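Local coordinates for protein acyltransferase (Streptococcus pneumoniae, PDB 5UG1) that probably transfers acetyl groups to peptidoglycan, serving as the C-terminal catalytic domain of the O-acetyltransferase OatA, an antivirulence target in Gram-positive pathogens, at residues 81-93 and 120-132. Sequence-based numbering, arbitrary orientation.
Sequences LPKGHHMILVTPY and PYITIADWNQVAK. With NA (sodium ion), chain C.
T91 reaches D126 and N128 with a single hydroxyl, a compact example of how one side chain can tie the residue just after a strand to the start of a helix. Its CB lies 3.7 Å from D126 OD1 and 3.8 Å from N128 CB. With OG1 set between the backbone N and carbonyl carbon (chi1 54°), the two branches part: the methyl CG2 turns to I124 CD1, while OG1 gives its proton to D126 OD1 at 2.8 Å and accepts from N128 N at 2.9 Å. D126 is the N-cap of helix 127-132: Q129 N approaches the same OD1 from the opposite face of the carboxylate, and R113 forms a salt bridge with OD2.

Leading into this junction, strands 86-90 and 122-125 pair in parallel as the two strands of a beta-alpha-beta unit connected through helix 102-118, with 122-125 at the sheet edge of the atypical alpha/beta hydrolase fold. At the other end, the H86 ring lies with one face over Y121 O, and its NE2 shares a 2.6 Å hydrogen bond with T123 OG1. Beyond T91, N128 ND2 donates in the P92 carbonyl plane to P92 O (2.8 Å), and A131 CB sits over one face of the Y93 ring in a CH-pi contact, 3.5 Å from its centroid.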
# COMPACT_ATOMS: atom_id res chain seq x y z
N LEU A 81 -0.50 14.56 2.50
CA LEU A 81 0.35 14.01 3.55
C LEU A 81 0.80 15.14 4.46
O LEU A 81 1.30 16.16 3.97
CB LEU A 81 1.57 13.30 2.95
CG LEU A 81 2.57 12.71 3.94
CD1 LEU A 81 2.04 11.41 4.53
CD2 LEU A 81 3.93 12.50 3.29
N PRO A 82 0.58 15.04 5.77
CA PRO A 82 0.92 16.16 6.65
C PRO A 82 2.41 16.27 6.81
O PRO A 82 3.15 15.29 6.69
CB PRO A 82 0.24 15.79 7.99
CG PRO A 82 -0.69 14.67 7.66
CD PRO A 82 -0.08 13.95 6.50
N LYS A 83 2.86 17.50 7.08
CA LYS A 83 4.25 17.74 7.40
C LYS A 83 4.71 16.79 8.50
O LYS A 83 3.96 16.50 9.43
CB LYS A 83 4.43 19.19 7.87
CG LYS A 83 4.30 20.21 6.75
CD LYS A 83 4.51 21.64 7.24
CE LYS A 83 3.19 22.39 7.38
NZ LYS A 83 3.38 23.85 7.66
N GLY A 84 5.94 16.29 8.36
CA GLY A 84 6.56 15.49 9.39
C GLY A 84 6.47 14.00 9.19
O GLY A 84 6.93 13.24 10.06
N HIS A 85 5.90 13.55 8.08
CA HIS A 85 5.69 12.14 7.82
C HIS A 85 6.50 11.69 6.61
O HIS A 85 6.87 12.48 5.75
CB HIS A 85 4.21 11.85 7.57
CG HIS A 85 3.34 12.16 8.75
ND1 HIS A 85 3.08 11.23 9.75
CD2 HIS A 85 2.67 13.28 9.11
CE1 HIS A 85 2.28 11.77 10.65
NE2 HIS A 85 2.02 13.02 10.29
N HIS A 86 6.79 10.39 6.58
CA HIS A 86 7.23 9.70 5.39
C HIS A 86 6.11 8.77 4.96
O HIS A 86 5.41 8.21 5.80
CB HIS A 86 8.52 8.91 5.63
CG HIS A 86 9.19 8.45 4.37
ND1 HIS A 86 10.26 9.12 3.80
CD2 HIS A 86 8.95 7.39 3.56
CE1 HIS A 86 10.64 8.49 2.71
NE2 HIS A 86 9.86 7.44 2.54
N MET A 87 5.94 8.61 3.66
CA MET A 87 4.79 7.90 3.11
C MET A 87 5.29 6.78 2.22
O MET A 87 6.20 6.97 1.43
CB MET A 87 3.90 8.85 2.32
CG MET A 87 2.62 8.27 1.79
SD MET A 87 1.79 9.52 0.77
CE MET A 87 0.15 9.35 1.44
N ILE A 88 4.68 5.60 2.37
CA ILE A 88 4.98 4.46 1.51
C ILE A 88 3.74 4.12 0.70
O ILE A 88 2.65 3.99 1.25
CB ILE A 88 5.46 3.27 2.35
CG1 ILE A 88 6.82 3.61 2.95
CG2 ILE A 88 5.52 2.00 1.53
CD1 ILE A 88 7.30 2.57 3.81
N LEU A 89 3.91 3.99 -0.62
CA LEU A 89 2.80 3.67 -1.52
C LEU A 89 2.92 2.22 -1.97
O LEU A 89 3.95 1.82 -2.53
CB LEU A 89 2.80 4.62 -2.73
CG LEU A 89 2.89 6.11 -2.41
CD1 LEU A 89 3.03 6.93 -3.68
CD2 LEU A 89 1.68 6.58 -1.59
N VAL A 90 1.87 1.43 -1.74
CA VAL A 90 1.83 0.03 -2.15
C VAL A 90 1.06 -0.07 -3.46
O VAL A 90 -0.16 0.18 -3.50
CB VAL A 90 1.22 -0.86 -1.07
CG1 VAL A 90 1.66 -2.32 -1.28
CG2 VAL A 90 1.62 -0.38 0.32
N THR A 91 1.75 -0.43 -4.54
CA THR A 91 1.12 -0.46 -5.85
C THR A 91 0.09 -1.58 -5.91
O THR A 91 0.25 -2.62 -5.27
CB THR A 91 2.15 -0.65 -6.97
OG1 THR A 91 2.94 -1.82 -6.70
CG2 THR A 91 3.07 0.60 -7.12
N PRO A 92 -1.00 -1.38 -6.65
CA PRO A 92 -2.05 -2.40 -6.72
C PRO A 92 -1.75 -3.42 -7.81
O PRO A 92 -1.00 -3.17 -8.75
CB PRO A 92 -3.31 -1.59 -7.05
CG PRO A 92 -2.79 -0.44 -7.84
CD PRO A 92 -1.40 -0.14 -7.34
N TYR A 93 -2.37 -4.60 -7.67
CA TYR A 93 -2.21 -5.67 -8.66
C TYR A 93 -3.55 -6.31 -8.97
O TYR A 93 -4.15 -6.95 -8.09
CB TYR A 93 -1.22 -6.72 -8.17
CG TYR A 93 -1.08 -7.88 -9.13
CD1 TYR A 93 -0.40 -7.74 -10.33
CD2 TYR A 93 -1.65 -9.11 -8.83
CE1 TYR A 93 -0.29 -8.81 -11.22
CE2 TYR A 93 -1.54 -10.18 -9.70
CZ TYR A 93 -0.86 -10.03 -10.89
OH TYR A 93 -0.76 -11.10 -11.75
N PRO A 120 10.91 13.07 -2.37
CA PRO A 120 11.94 12.55 -1.46
C PRO A 120 11.38 11.88 -0.22
O PRO A 120 12.02 10.95 0.30
CB PRO A 120 12.75 13.81 -1.10
CG PRO A 120 11.84 14.96 -1.40
CD PRO A 120 10.99 14.53 -2.55
N TYR A 121 10.23 12.31 0.29
CA TYR A 121 9.67 11.72 1.50
C TYR A 121 8.68 10.60 1.20
O TYR A 121 7.85 10.27 2.07
CB TYR A 121 9.01 12.81 2.34
CG TYR A 121 8.11 13.72 1.56
CD1 TYR A 121 6.78 13.39 1.34
CD2 TYR A 121 8.59 14.91 1.04
CE1 TYR A 121 5.97 14.23 0.62
CE2 TYR A 121 7.79 15.74 0.30
CZ TYR A 121 6.48 15.41 0.10
OH TYR A 121 5.68 16.27 -0.63
N ILE A 122 8.76 10.00 0.01
CA ILE A 122 7.89 8.90 -0.41
C ILE A 122 8.73 7.74 -0.92
O ILE A 122 9.72 7.95 -1.63
CB ILE A 122 6.89 9.36 -1.49
CG1 ILE A 122 5.96 10.45 -0.93
CG2 ILE A 122 6.10 8.18 -2.06
CD1 ILE A 122 4.77 10.73 -1.81
N THR A 123 8.32 6.52 -0.59
CA THR A 123 9.01 5.29 -0.96
C THR A 123 8.00 4.31 -1.55
O THR A 123 6.88 4.19 -1.04
CB THR A 123 9.70 4.65 0.28
OG1 THR A 123 10.65 5.57 0.85
CG2 THR A 123 10.38 3.34 -0.08
N ILE A 124 8.41 3.58 -2.60
CA ILE A 124 7.52 2.61 -3.25
C ILE A 124 7.63 1.27 -2.55
O ILE A 124 8.70 0.88 -2.08
CB ILE A 124 7.84 2.48 -4.76
CG1 ILE A 124 6.62 1.96 -5.53
CG2 ILE A 124 9.05 1.56 -4.98
CD1 ILE A 124 5.44 2.93 -5.51
N ALA A 125 6.50 0.57 -2.45
CA ALA A 125 6.42 -0.85 -2.09
C ALA A 125 5.71 -1.53 -3.26
O ALA A 125 4.48 -1.52 -3.32
CB ALA A 125 5.69 -1.06 -0.77
N ASP A 126 6.48 -2.12 -4.18
CA ASP A 126 5.97 -2.47 -5.51
C ASP A 126 5.38 -3.88 -5.51
O ASP A 126 5.89 -4.83 -6.12
CB ASP A 126 7.05 -2.32 -6.56
CG ASP A 126 6.48 -2.05 -7.94
OD1 ASP A 126 5.28 -2.33 -8.16
OD2 ASP A 126 7.23 -1.54 -8.81
N TRP A 127 4.26 -4.01 -4.80
CA TRP A 127 3.49 -5.25 -4.80
C TRP A 127 3.13 -5.67 -6.22
O TRP A 127 3.18 -6.86 -6.56
CB TRP A 127 2.24 -5.06 -3.95
CG TRP A 127 1.20 -6.14 -4.10
CD1 TRP A 127 -0.06 -5.99 -4.59
CD2 TRP A 127 1.34 -7.52 -3.75
NE1 TRP A 127 -0.72 -7.20 -4.57
CE2 TRP A 127 0.12 -8.15 -4.05
CE3 TRP A 127 2.39 -8.28 -3.20
CZ2 TRP A 127 -0.08 -9.52 -3.83
CZ3 TRP A 127 2.18 -9.64 -2.98
CH2 TRP A 127 0.96 -10.24 -3.30
N ASN A 128 2.74 -4.71 -7.06
CA ASN A 128 2.43 -5.00 -8.46
C ASN A 128 3.57 -5.77 -9.13
O ASN A 128 3.34 -6.79 -9.79
CB ASN A 128 2.16 -3.68 -9.21
CG ASN A 128 1.86 -3.88 -10.67
OD1 ASN A 128 2.76 -4.01 -11.50
ND2 ASN A 128 0.57 -3.90 -11.01
N GLN A 129 4.80 -5.29 -8.97
CA GLN A 129 5.93 -5.98 -9.59
C GLN A 129 6.16 -7.35 -8.97
O GLN A 129 6.41 -8.32 -9.69
CB GLN A 129 7.19 -5.12 -9.47
CG GLN A 129 8.47 -5.84 -9.84
CD GLN A 129 9.66 -4.89 -9.88
OE1 GLN A 129 9.68 -3.88 -9.18
NE2 GLN A 129 10.64 -5.22 -10.71
N VAL A 130 6.08 -7.45 -7.64
CA VAL A 130 6.32 -8.72 -6.95
C VAL A 130 5.25 -9.74 -7.32
O VAL A 130 5.55 -10.91 -7.63
CB VAL A 130 6.41 -8.49 -5.43
CG1 VAL A 130 6.21 -9.80 -4.64
CG2 VAL A 130 7.75 -7.84 -5.07
N ALA A 131 3.98 -9.31 -7.31
CA ALA A 131 2.87 -10.20 -7.63
C ALA A 131 3.02 -10.84 -9.00
O ALA A 131 2.68 -12.00 -9.19
CB ALA A 131 1.55 -9.44 -7.57
N LYS A 132 3.52 -10.08 -9.98
CA LYS A 132 3.70 -10.64 -11.31
C LYS A 132 4.77 -11.72 -11.34
O LYS A 132 4.78 -12.55 -12.26
CB LYS A 132 4.04 -9.54 -12.31
CG LYS A 132 2.96 -8.53 -12.50
CD LYS A 132 3.44 -7.42 -13.42
CE LYS A 132 2.38 -6.36 -13.61
NZ LYS A 132 2.96 -5.12 -14.19
NA NA C . 11.12 9.04 -3.17
O HOH W 1 -3.73 -7.76 -5.41
O HOH W 2 12.03 6.93 -3.76
O HOH W 3 12.59 10.42 -4.45